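Local coordinates for protein glutathione S-transferase enzyme with thioredoxin-like domain (Xenorhabdus nematophila, PDB 4L8E) that probably catalyses the conjugation of glutathione to electrophilic substrates, and binds glutathione at two sites in each subunit, at residues Gly140-Phe145 / Glu162-Leu167. Residues are numbered along the deposited sequence; the frame is centred on the assembly and turned at random.
Sequences GQNHHF and EESQRL. With GSH (glutathione), chain B.
Asn-142 and Ser-164 make the whole of the direct contact between these two helical turns, a worked example of how one buried polar bond can tie neighbouring helices together. The amide nitrogen ND2 of Asn-142 gives a hydrogen to OG of Ser-164 at 2.9 Å; the bond is moderately bent, 153° at the hydrogen, and the hydroxyl lies 18° out of the amide plane. With CG of Asn-142 anti to the backbone N (chi1 174°), the amide is carried toward the helix that bears Ser-164. Ser-164 turns OG beside its own backbone N, where the same hydroxyl bonds Tyr-160 O one helical turn earlier. ND2 also bonds Gln-203 O, which helps fix the rotation of the amide; ND2 and the hydroxyl are both satisfied although the two residues are buried.

Within 162-167 a separate salt bridge joins Arg-166 to Glu-163 side-on, NE to OE1 at 2.9 Å and NH2 to OE2 at 2.8 Å, with both oxygens close to the guanidinium plane. Arg-166 NH1 bonds Asn-76 OD1 of the second subunit. On 140-145, Gly-140, with no side chain, lets the ligand approach its backbone, CA to O2 of glutathione 3.2 Å. The Asn-142 to Ser-164 bond links helices 118-145 and 154-175 within the all-helical C-terminal domain of the glutathione transferase fold, where Gly-140 and His-143 line pockets for different glutathione molecules.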
ATOM      1  N   GLY A 140      12.760   0.633  -1.243  1.00 15.54           N
ATOM      2  CA  GLY A 140      13.019   0.735  -2.670  1.00 15.15           C
ATOM      3  C   GLY A 140      13.715   2.043  -3.024  1.00 18.81           C
ATOM      4  O   GLY A 140      14.486   2.102  -3.976  1.00 16.49           O
ATOM      5  N   GLN A 141      13.430   3.111  -2.283  1.00 17.74           N
ATOM      6  CA  GLN A 141      14.116   4.376  -2.563  1.00 17.96           C
ATOM      7  C   GLN A 141      15.539   4.272  -2.036  1.00 18.41           C
ATOM      8  O   GLN A 141      16.487   4.804  -2.628  1.00 19.82           O
ATOM      9  CB  GLN A 141      13.415   5.563  -1.905  1.00 19.79           C
ATOM     10  CG  GLN A 141      11.951   5.692  -2.235  1.00 16.78           C
ATOM     11  CD  GLN A 141      11.654   5.468  -3.704  1.00 19.74           C
ATOM     12  OE1 GLN A 141      12.128   6.206  -4.564  1.00 20.25           O
ATOM     13  NE2 GLN A 141      10.858   4.426  -4.004  1.00 20.76           N
ATOM     14  N   ASN A 142      15.682   3.591  -0.904  1.00 17.90           N
ATOM     15  CA  ASN A 142      16.993   3.254  -0.366  1.00 18.73           C
ATOM     16  C   ASN A 142      17.789   2.503  -1.425  1.00 20.90           C
ATOM     17  O   ASN A 142      18.934   2.873  -1.737  1.00 22.25           O
ATOM     18  CB  ASN A 142      16.823   2.484   0.953  1.00 20.51           C
ATOM     19  CG  ASN A 142      18.116   1.958   1.514  1.00 31.17           C
ATOM     20  OD1 ASN A 142      18.984   1.459   0.791  1.00 28.38           O
ATOM     21  ND2 ASN A 142      18.248   2.039   2.828  1.00 25.71           N
ATOM     22  N   HIS A 143      17.189   1.475  -2.028  1.00 19.37           N
ATOM     23  CA  HIS A 143      17.883   0.733  -3.089  1.00 20.70           C
ATOM     24  C   HIS A 143      18.289   1.682  -4.214  1.00 23.80           C
ATOM     25  O   HIS A 143      19.418   1.616  -4.737  1.00 24.15           O
ATOM     26  CB  HIS A 143      16.980  -0.367  -3.671  1.00 19.08           C
ATOM     27  CG  HIS A 143      16.789  -1.543  -2.761  1.00 21.79           C
ATOM     28  ND1 HIS A 143      16.219  -2.726  -3.190  1.00 25.41           N
ATOM     29  CD2 HIS A 143      17.108  -1.726  -1.455  1.00 23.65           C
ATOM     30  CE1 HIS A 143      16.184  -3.586  -2.180  1.00 23.18           C
ATOM     31  NE2 HIS A 143      16.717  -3.008  -1.121  1.00 24.06           N
ATOM     32  N   HIS A 144      17.367   2.551  -4.616  1.00 20.03           N
ATOM     33  CA  HIS A 144      17.625   3.421  -5.757  1.00 18.70           C
ATOM     34  C   HIS A 144      18.799   4.328  -5.486  1.00 19.50           C
ATOM     35  O   HIS A 144      19.696   4.444  -6.324  1.00 20.03           O
ATOM     36  CB  HIS A 144      16.405   4.281  -6.140  1.00 21.35           C
ATOM     37  CG  HIS A 144      16.696   5.241  -7.255  1.00 21.21           C
ATOM     38  ND1 HIS A 144      16.816   4.825  -8.562  1.00 20.74           N
ATOM     39  CD2 HIS A 144      16.972   6.573  -7.254  1.00 21.61           C
ATOM     40  CE1 HIS A 144      17.108   5.863  -9.327  1.00 23.57           C
ATOM     41  NE2 HIS A 144      17.224   6.931  -8.559  1.00 22.62           N
ATOM     42  N   PHE A 145      18.821   4.980  -4.318  1.00 18.92           N
ATOM     43  CA  PHE A 145      19.883   5.960  -4.104  1.00 20.23           C
ATOM     44  C   PHE A 145      21.240   5.324  -3.791  1.00 21.10           C
ATOM     45  O   PHE A 145      22.276   5.985  -3.829  1.00 21.70           O
ATOM     46  CB  PHE A 145      19.450   7.019  -3.093  1.00 22.45           C
ATOM     47  CG  PHE A 145      18.487   8.020  -3.675  1.00 23.25           C
ATOM     48  CD1 PHE A 145      18.939   9.037  -4.511  1.00 22.91           C
ATOM     49  CD2 PHE A 145      17.123   7.923  -3.413  1.00 19.53           C
ATOM     50  CE1 PHE A 145      18.042   9.948  -5.071  1.00 26.40           C
ATOM     51  CE2 PHE A 145      16.230   8.815  -3.955  1.00 20.51           C
ATOM     52  CZ  PHE A 145      16.687   9.837  -4.787  1.00 23.02           C
ATOM     53  N   GLU A 162      17.759   6.894   7.180  1.00 21.43           N
ATOM     54  CA  GLU A 162      17.061   7.118   8.456  1.00 21.80           C
ATOM     55  C   GLU A 162      15.664   6.511   8.463  1.00 21.85           C
ATOM     56  O   GLU A 162      15.225   5.947   9.468  1.00 20.32           O
ATOM     57  CB  GLU A 162      17.010   8.615   8.792  1.00 24.03           C
ATOM     58  CG  GLU A 162      18.363   9.153   9.210  1.00 31.65           C
ATOM     59  CD  GLU A 162      18.357  10.640   9.433  1.00 35.95           C
ATOM     60  OE1 GLU A 162      17.276  11.258   9.329  1.00 46.99           O
ATOM     61  OE2 GLU A 162      19.442  11.185   9.702  1.00 50.04           O
ATOM     62  N   GLU A 163      14.957   6.615   7.343  1.00 19.47           N
ATOM     63  CA  GLU A 163      13.619   6.027   7.250  1.00 16.42           C
ATOM     64  C   GLU A 163      13.686   4.507   7.269  1.00 19.02           C
ATOM     65  O   GLU A 163      12.851   3.865   7.889  1.00 18.73           O
ATOM     66  CB  GLU A 163      12.892   6.544   6.002  1.00 18.66           C
ATOM     67  CG  GLU A 163      11.517   5.905   5.718  1.00 17.86           C
ATOM     68  CD  GLU A 163      10.480   6.109   6.809  1.00 20.29           C
ATOM     69  OE1 GLU A 163      10.652   6.980   7.719  1.00 19.85           O
ATOM     70  OE2 GLU A 163       9.462   5.377   6.752  1.00 19.99           O
ATOM     71  N   SER A 164      14.700   3.934   6.615  1.00 17.70           N
ATOM     72  CA  SER A 164      14.876   2.484   6.630  1.00 16.90           C
ATOM     73  C   SER A 164      15.072   2.024   8.074  1.00 17.70           C
ATOM     74  O   SER A 164      14.487   1.027   8.501  1.00 19.06           O
ATOM     75  CB  SER A 164      16.077   2.076   5.779  1.00 21.93           C
ATOM     76  OG  SER A 164      15.829   2.373   4.409  1.00 29.09           O
ATOM     77  N   GLN A 165      15.888   2.744   8.825  1.00 18.31           N
ATOM     78  CA  GLN A 165      16.118   2.417  10.238  1.00 20.17           C
ATOM     79  C   GLN A 165      14.809   2.480  11.030  1.00 20.81           C
ATOM     80  O   GLN A 165      14.530   1.614  11.863  1.00 20.58           O
ATOM     81  CB  GLN A 165      17.170   3.346  10.831  1.00 22.21           C
ATOM     82  CG  GLN A 165      18.555   3.036  10.255  1.00 19.59           C
ATOM     83  CD  GLN A 165      19.588   4.090  10.549  1.00 30.27           C
ATOM     84  OE1 GLN A 165      19.276   5.188  11.005  1.00 37.03           O
ATOM     85  NE2 GLN A 165      20.835   3.757  10.297  1.00 40.05           N
ATOM     86  N   ARG A 166      14.007   3.507  10.776  1.00 17.08           N
ATOM     87  CA  ARG A 166      12.733   3.656  11.488  1.00 15.29           C
ATOM     88  C   ARG A 166      11.801   2.480  11.229  1.00 16.10           C
ATOM     89  O   ARG A 166      11.137   1.965  12.133  1.00 16.28           O
ATOM     90  CB  ARG A 166      12.021   4.933  11.068  1.00 15.33           C
ATOM     91  CG  ARG A 166      10.828   5.296  11.947  1.00 15.87           C
ATOM     92  CD  ARG A 166       9.997   6.417  11.345  1.00 16.26           C
ATOM     93  NE  ARG A 166       9.327   5.978  10.142  1.00 17.30           N
ATOM     94  CZ  ARG A 166       8.224   5.233  10.110  1.00 20.60           C
ATOM     95  NH1 ARG A 166       7.582   4.925  11.238  1.00 17.24           N
ATOM     96  NH2 ARG A 166       7.731   4.832   8.929  1.00 18.58           N
ATOM     97  N   LEU A 167      11.728   2.099   9.972  1.00 16.34           N
ATOM     98  CA  LEU A 167      10.904   0.969   9.550  1.00 16.01           C
ATOM     99  C   LEU A 167      11.329  -0.352  10.171  1.00 15.52           C
ATOM    100  O   LEU A 167      10.470  -1.141  10.635  1.00 16.12           O
ATOM    101  CB  LEU A 167      10.927   0.882   8.022  1.00 15.04           C
ATOM    102  CG  LEU A 167      10.120   1.993   7.355  1.00 14.72           C
ATOM    103  CD1 LEU A 167      10.535   2.128   5.902  1.00 18.39           C
ATOM    104  CD2 LEU A 167       8.634   1.750   7.448  1.00 16.70           C
TER
HETATM  105  N1  GSH B 301      11.454   2.547 -11.901  1.00 25.27           N
HETATM  106  CA1 GSH B 301      11.894   1.952 -10.695  1.00 27.91           C
HETATM  107  C1  GSH B 301      12.744   2.939  -9.944  1.00 43.39           C
HETATM  108  O11 GSH B 301      13.362   3.856 -10.571  1.00 37.00           O
HETATM  109  O12 GSH B 301      12.857   2.840  -8.681  1.00 37.30           O
HETATM  110  CB1 GSH B 301      12.699   0.754 -11.017  1.00 23.03           C
HETATM  111  CG1 GSH B 301      13.237   0.045  -9.790  1.00 23.10           C
HETATM  112  CD1 GSH B 301      12.165  -0.775  -9.101  1.00 21.86           C
HETATM  113  OE1 GSH B 301      11.197  -1.175  -9.708  1.00 22.69           O
HETATM  114  N2  GSH B 301      12.329  -1.050  -7.686  1.00 21.84           N
HETATM  115  CA2 GSH B 301      11.366  -1.820  -6.972  1.00 18.94           C
HETATM  116  C2  GSH B 301      10.774  -0.928  -5.892  1.00 17.37           C
HETATM  117  O2  GSH B 301      11.419  -0.042  -5.310  1.00 19.79           O
HETATM  118  CB2 GSH B 301      11.978  -3.009  -6.326  1.00 22.49           C
HETATM  119  SG2 GSH B 301      12.537  -4.192  -7.561  1.00 30.91           S
HETATM  120  N3  GSH B 301       9.403  -1.092  -5.549  1.00 17.63           N
HETATM  121  CA3 GSH B 301       8.847  -0.237  -4.529  1.00 17.61           C
HETATM  122  C3  GSH B 301       7.742  -0.942  -3.850  1.00 18.65           C
HETATM  123  O31 GSH B 301       7.754  -2.197  -3.782  1.00 17.29           O
HETATM  124  O32 GSH B 301       6.803  -0.256  -3.355  1.00 17.48           O